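Side-chain contacts in major pollen allergen Jun a 1 (Juniperus ashei, PDB 1PXZ), which has low pectate lyase activity, the calcium-dependent eliminative cleavage of (1->4)-alpha-D-galacturonan, and is the major allergen of cedar pollen: residues Pro3-Ser6 and Cys7-Gly10; Asp15-Arg18 and Met19-Ala22. One frame throughout, in Å; residues are numbered along the deposited sequence.

Contact 1: Pro3-Ser6 and Cys7-Gly10; sequences PIDS and CWRG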
ATOM      1  N   PRO A   3      -8.004   3.779  14.890  1.00 13.64           N
ATOM      2  CA  PRO A   3      -7.266   5.010  15.211  1.00 13.92           C
ATOM      3  C   PRO A   3      -7.030   5.970  14.055  1.00 11.60           C
ATOM      4  O   PRO A   3      -6.831   7.160  14.315  1.00 12.46           O
ATOM      5  CB  PRO A   3      -5.890   4.487  15.676  1.00 12.86           C
ATOM      6  CG  PRO A   3      -6.206   3.142  16.264  1.00 13.70           C
ATOM      7  CD  PRO A   3      -7.228   2.575  15.325  1.00 14.07           C
ATOM      8  N   ILE A   4      -7.011   5.488  12.816  1.00 11.29           N
ATOM      9  CA  ILE A   4      -6.814   6.418  11.686  1.00 10.57           C
ATOM     10  C   ILE A   4      -8.148   7.069  11.379  1.00 13.65           C
ATOM     11  O   ILE A   4      -8.318   8.281  11.382  1.00 16.79           O
ATOM     12  CB  ILE A   4      -6.249   5.715  10.454  1.00 13.03           C
ATOM     13  CG1 ILE A   4      -4.852   5.109  10.693  1.00 23.25           C
ATOM     14  CG2 ILE A   4      -6.235   6.660   9.267  1.00 14.99           C
ATOM     15  CD1 ILE A   4      -4.312   4.305   9.523  1.00 15.86           C
ATOM     16  N   ASP A   5      -9.166   6.248  11.130  1.00  9.12           N
ATOM     17  CA  ASP A   5     -10.438   6.823  10.686  1.00 11.27           C
ATOM     18  C   ASP A   5     -11.069   7.679  11.758  1.00 12.38           C
ATOM     19  O   ASP A   5     -11.810   8.631  11.491  1.00 15.42           O
ATOM     20  CB  ASP A   5     -11.372   5.676  10.311  1.00 11.10           C
ATOM     21  CG  ASP A   5     -11.074   5.050   8.962  1.00 12.75           C
ATOM     22  OD1 ASP A   5     -10.086   5.397   8.310  1.00 13.08           O
ATOM     23  OD2 ASP A   5     -11.855   4.189   8.517  1.00 20.42           O
ATOM     24  N   SER A   6     -10.814   7.315  13.026  1.00 13.60           N
ATOM     25  CA  SER A   6     -11.480   8.098  14.079  1.00 20.79           C
ATOM     26  C   SER A   6     -11.069   9.570  14.046  1.00 14.75           C
ATOM     27  O   SER A   6     -11.824  10.453  14.436  1.00 22.69           O
ATOM     28  CB  SER A   6     -11.180   7.503  15.466  1.00 24.65           C
ATOM     29  OG  SER A   6      -9.816   7.777  15.772  1.00 46.82           O
ATOM     30  N   CYS A   7      -9.878   9.815  13.560  1.00  9.22           N
ATOM     31  CA  CYS A   7      -9.243  11.130  13.533  1.00 14.28           C
ATOM     32  C   CYS A   7      -9.937  12.030  12.525  1.00 23.03           C
ATOM     33  O   CYS A   7     -10.059  13.222  12.807  1.00 16.31           O
ATOM     34  CB  CYS A   7      -7.759  10.951  13.218  1.00 19.00           C
ATOM     35  SG  CYS A   7      -6.785  12.436  12.882  1.00 27.99           S
ATOM     36  N   TRP A   8     -10.414  11.539  11.380  1.00 14.07           N
ATOM     37  CA  TRP A   8     -11.039  12.463  10.427  1.00 14.40           C
ATOM     38  C   TRP A   8     -12.505  12.167  10.190  1.00 13.93           C
ATOM     39  O   TRP A   8     -13.235  12.877   9.482  1.00 11.60           O
ATOM     40  CB  TRP A   8     -10.278  12.434   9.097  1.00 13.47           C
ATOM     41  CG  TRP A   8     -10.312  11.129   8.381  1.00  9.24           C
ATOM     42  CD1 TRP A   8      -9.391  10.124   8.595  1.00 17.15           C
ATOM     43  CD2 TRP A   8     -11.218  10.641   7.392  1.00  9.79           C
ATOM     44  NE1 TRP A   8      -9.685   9.049   7.794  1.00 15.18           N
ATOM     45  CE2 TRP A   8     -10.799   9.339   7.045  1.00 15.66           C
ATOM     46  CE3 TRP A   8     -12.344  11.166   6.758  1.00 14.11           C
ATOM     47  CZ2 TRP A   8     -11.473   8.572   6.095  1.00 15.35           C
ATOM     48  CZ3 TRP A   8     -13.023  10.409   5.811  1.00 12.14           C
ATOM     49  CH2 TRP A   8     -12.573   9.119   5.494  1.00 21.10           C
ATOM     50  N   ARG A   9     -13.020  11.097  10.789  1.00 13.84           N
ATOM     51  CA  ARG A   9     -14.454  10.844  10.682  1.00 18.37           C
ATOM     52  C   ARG A   9     -15.224  11.090  11.968  1.00 20.32           C
ATOM     53  O   ARG A   9     -16.445  10.925  11.986  1.00 35.84           O
ATOM     54  CB  ARG A   9     -14.680   9.388  10.233  1.00 19.44           C
ATOM     55  CG  ARG A   9     -13.747   8.997   9.095  1.00 18.04           C
ATOM     56  CD  ARG A   9     -14.135   7.678   8.448  1.00 21.97           C
ATOM     57  NE  ARG A   9     -15.332   7.794   7.616  1.00 36.13           N
ATOM     58  CZ  ARG A   9     -15.727   6.839   6.775  1.00 43.92           C
ATOM     59  NH1 ARG A   9     -15.033   5.709   6.660  1.00 39.56           N
ATOM     60  NH2 ARG A   9     -16.827   7.038   6.060  1.00 31.49           N
ATOM     61  N   GLY A  10     -14.585  11.469  13.067  1.00 22.72           N
ATOM     62  CA  GLY A  10     -15.267  11.660  14.330  1.00 24.98           C
ATOM     63  C   GLY A  10     -15.957  12.993  14.512  1.00 35.16           C
ATOM     64  O   GLY A  10     -17.133  13.043  14.898  1.00 50.60           O
TER
HETATM   65  O   HOH W   1      -8.221   6.806   6.709  1.00 20.27           O
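Asp5 overlaps the Arg9 side chain, its CB 3.9 Å from CD of Arg9, and sets its carboxylate alongside Trp8. These contacts belong to one short N-terminal helix, residues 5-9, packed on the outside of the parallel beta-helix of this polysaccharide lyase 1 family member. Asp5 and Trp8 run side by side with carboxylate and ring planes 74° apart; OD1 of Asp5 lies beyond NE1 of Trp8 and out of the ring plane, and at 3.7 Å the two are too far apart for a direct bond. A water closes the gap: it donates to Asp5 OD1 at 2.8 Å and accepts from Trp8 NE1 at 2.9 Å. Since the same OD1 also bonds His165 NE2, two partners grip this buried oxygen. Asp5 places CG beside its own backbone N (chi1 -77°), which keeps the carboxylate alongside both Trp8 and Arg9. Arg9 lays its CG 3.3 Å above the centre of the indole and bends at chi3 (73°), and OD2 of Asp5 then meets the guanidinium in its plane at the edge; with OD2 4.0 Å from NH1, the salt bridge is long. The disulfide from Cys7 to Cys24 ties the helix to the chain that follows. Within the turn, Arg9 N donates to Asp5 O at 2.8 Å, and Trp8 N adds a weak bond to that oxygen.

Contact 2: Asp15-Arg18 and Met19-Ala22; sequences DQNR and MKLA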
ATOM      1  N   ASP A  15     -16.385  15.997   3.358  1.00 11.97           N
ATOM      2  CA  ASP A  15     -16.691  16.667   2.067  1.00 10.97           C
ATOM      3  C   ASP A  15     -16.367  18.146   2.196  1.00 14.85           C
ATOM      4  O   ASP A  15     -15.943  18.762   1.219  1.00 20.55           O
ATOM      5  CB  ASP A  15     -18.118  16.422   1.640  1.00 16.14           C
ATOM      6  CG  ASP A  15     -19.244  16.923   2.513  1.00 32.04           C
ATOM      7  OD1 ASP A  15     -19.048  17.444   3.630  1.00 29.80           O
ATOM      8  OD2 ASP A  15     -20.424  16.804   2.085  1.00 41.00           O
ATOM      9  N   GLN A  16     -16.562  18.678   3.404  1.00  8.03           N
ATOM     10  CA  GLN A  16     -16.311  20.129   3.526  1.00 13.85           C
ATOM     11  C   GLN A  16     -14.929  20.387   4.105  1.00 15.82           C
ATOM     12  O   GLN A  16     -14.499  21.539   4.196  1.00 17.58           O
ATOM     13  CB  GLN A  16     -17.429  20.791   4.341  1.00 14.94           C
ATOM     14  CG  GLN A  16     -17.406  20.417   5.804  1.00 10.24           C
ATOM     15  CD  GLN A  16     -18.704  20.739   6.518  1.00 11.24           C
ATOM     16  OE1 GLN A  16     -19.669  21.244   5.941  1.00 13.52           O
ATOM     17  NE2 GLN A  16     -18.722  20.446   7.821  1.00  8.84           N
ATOM     18  N   ASN A  17     -14.213  19.319   4.480  1.00  9.31           N
ATOM     19  CA  ASN A  17     -12.846  19.506   4.964  1.00  9.31           C
ATOM     20  C   ASN A  17     -11.950  18.364   4.503  1.00 10.72           C
ATOM     21  O   ASN A  17     -11.435  17.593   5.311  1.00 11.95           O
ATOM     22  CB  ASN A  17     -12.870  19.613   6.483  1.00 13.58           C
ATOM     23  CG  ASN A  17     -11.593  20.101   7.118  1.00 14.60           C
ATOM     24  OD1 ASN A  17     -11.594  20.235   8.351  1.00 18.06           O
ATOM     25  ND2 ASN A  17     -10.546  20.367   6.360  1.00 10.13           N
ATOM     26  N   ARG A  18     -11.750  18.248   3.187  1.00 10.20           N
ATOM     27  CA  ARG A  18     -11.009  17.080   2.702  1.00 10.11           C
ATOM     28  C   ARG A  18      -9.598  17.040   3.272  1.00 10.52           C
ATOM     29  O   ARG A  18      -9.053  15.946   3.425  1.00  8.55           O
ATOM     30  CB  ARG A  18     -10.913  17.055   1.176  1.00 13.42           C
ATOM     31  CG  ARG A  18     -12.201  16.732   0.422  1.00 12.40           C
ATOM     32  CD  ARG A  18     -11.937  16.940  -1.082  1.00 11.02           C
ATOM     33  NE  ARG A  18     -13.101  16.617  -1.896  1.00 12.06           N
ATOM     34  CZ  ARG A  18     -13.357  15.390  -2.340  1.00 15.41           C
ATOM     35  NH1 ARG A  18     -12.522  14.383  -2.043  1.00 11.10           N
ATOM     36  NH2 ARG A  18     -14.437  15.181  -3.083  1.00 11.81           N
ATOM     37  N   MET A  19      -8.929  18.161   3.574  1.00  8.96           N
ATOM     38  CA  MET A  19      -7.515  17.979   3.915  1.00 10.40           C
ATOM     39  C   MET A  19      -7.289  17.560   5.358  1.00 10.92           C
ATOM     40  O   MET A  19      -6.160  17.329   5.795  1.00 11.32           O
ATOM     41  CB  MET A  19      -6.748  19.270   3.615  1.00 12.43           C
ATOM     42  CG  MET A  19      -6.780  19.617   2.115  1.00 15.31           C
ATOM     43  SD  MET A  19      -5.639  20.973   1.823  1.00 20.85           S
ATOM     44  CE  MET A  19      -5.595  21.112   0.050  1.00 13.99           C
ATOM     45  N   LYS A  20      -8.368  17.441   6.132  1.00 11.18           N
ATOM     46  CA  LYS A  20      -8.194  16.930   7.493  1.00 11.46           C
ATOM     47  C   LYS A  20      -7.594  15.529   7.467  1.00 13.11           C
ATOM     48  O   LYS A  20      -6.853  15.165   8.376  1.00 12.38           O
ATOM     49  CB  LYS A  20      -9.535  16.898   8.213  1.00 14.71           C
ATOM     50  CG  LYS A  20      -9.468  16.475   9.669  1.00 17.43           C
ATOM     51  CD  LYS A  20     -10.780  16.779  10.363  1.00 27.17           C
ATOM     52  CE  LYS A  20     -10.602  16.703  11.878  1.00 40.79           C
ATOM     53  NZ  LYS A  20     -11.842  16.204  12.535  1.00 50.81           N
ATOM     54  N   LEU A  21      -7.922  14.760   6.434  1.00  9.67           N
ATOM     55  CA  LEU A  21      -7.337  13.424   6.255  1.00 10.76           C
ATOM     56  C   LEU A  21      -5.836  13.413   6.464  1.00  9.76           C
ATOM     57  O   LEU A  21      -5.265  12.510   7.081  1.00 12.68           O
ATOM     58  CB  LEU A  21      -7.680  12.921   4.840  1.00 11.56           C
ATOM     59  CG  LEU A  21      -7.109  11.550   4.467  1.00 11.35           C
ATOM     60  CD1 LEU A  21      -7.781  10.446   5.269  1.00  8.99           C
ATOM     61  CD2 LEU A  21      -7.235  11.311   2.970  1.00  7.72           C
ATOM     62  N   ALA A  22      -5.148  14.440   5.968  1.00  8.17           N
ATOM     63  CA  ALA A  22      -3.693  14.412   6.001  1.00 10.63           C
ATOM     64  C   ALA A  22      -3.139  14.551   7.422  1.00 14.52           C
ATOM     65  O   ALA A  22      -1.958  14.287   7.635  1.00 22.28           O
ATOM     66  CB  ALA A  22      -3.108  15.501   5.106  1.00 12.89           C
TER
HETATM   67  O   HOH W   2     -11.017  14.788   5.523  1.00  9.53           O
HETATM   68  O   HOH W   3      -9.704  20.931   3.599  1.00 11.87           O
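A local surface contact joins Asn17 to Lys20 where the loop after helix 5-9 tightens into a 3-10 turn, on the outside of the parallel beta-helix and ahead of its strand 39-43. The i to i+3 spacing expected of 3-10 geometry is borne out by the backbone: Lys20 N donates to Asn17 O at 3.2 Å, with an N-H...O angle of 161°. The next bond, from Leu21 N to Arg18 O, repeats the spacing but is weak.

Over this turn the side chains of Asn17 and Lys20 cross at about a right angle. The amide lies over the start of the lysine, its ND2 3.7 Å from the backbone N of Lys20. Between the side chains themselves the nearest approach is that of Asn17 OD1 to Lys20 CB, at 3.9 Å, so the aliphatic part of the lysine rather than its amine meets the asparagine. Lys20 sends CG away from its own N (chi1 -176°), and its tip leads off to a salt bridge with Asp11 and a weak hydrogen bond to Cys7 O.

Arg18 and Met19 face the body of the fold. The extended arginine reaches Asp93 in a salt bridge and lies against Trp69 and Ile71 of strand 68-72; Met19 also packs on Trp69 and on Phe40 of strand 39-43. Leu21 and Ala22, both buried, continue this side against strand 114-119.

Two waters complete the turn. One donates to Asn17 O at 2.8 Å, giving that carbonyl a second partner besides Lys20 N. The other bridges side chain and backbone, accepting from Asn17 ND2 and from Met19 N, each at 2.9 Å.

Overall arrangement
Helix 5-9, the site of contact 1, comes first in the chain; the 3-10 turn of contact 2 follows a few residues later, in the loop leading to strand 39-43. Their centres are about 11 Å apart and lie about 19 and 20 Å from the centre of the chain, consistent with a position at the surface. They touch directly: NE1 of Trp8 comes within 3.5 Å of CD1 of Leu21, and Arg95 ties both together, making a cation-pi contact with Trp8 and a hydrogen bond to Arg18 O. Both contacts lie against strands of the beta-helix and help to hold the N-terminal segment there, away from the annotated calcium and active-site residues.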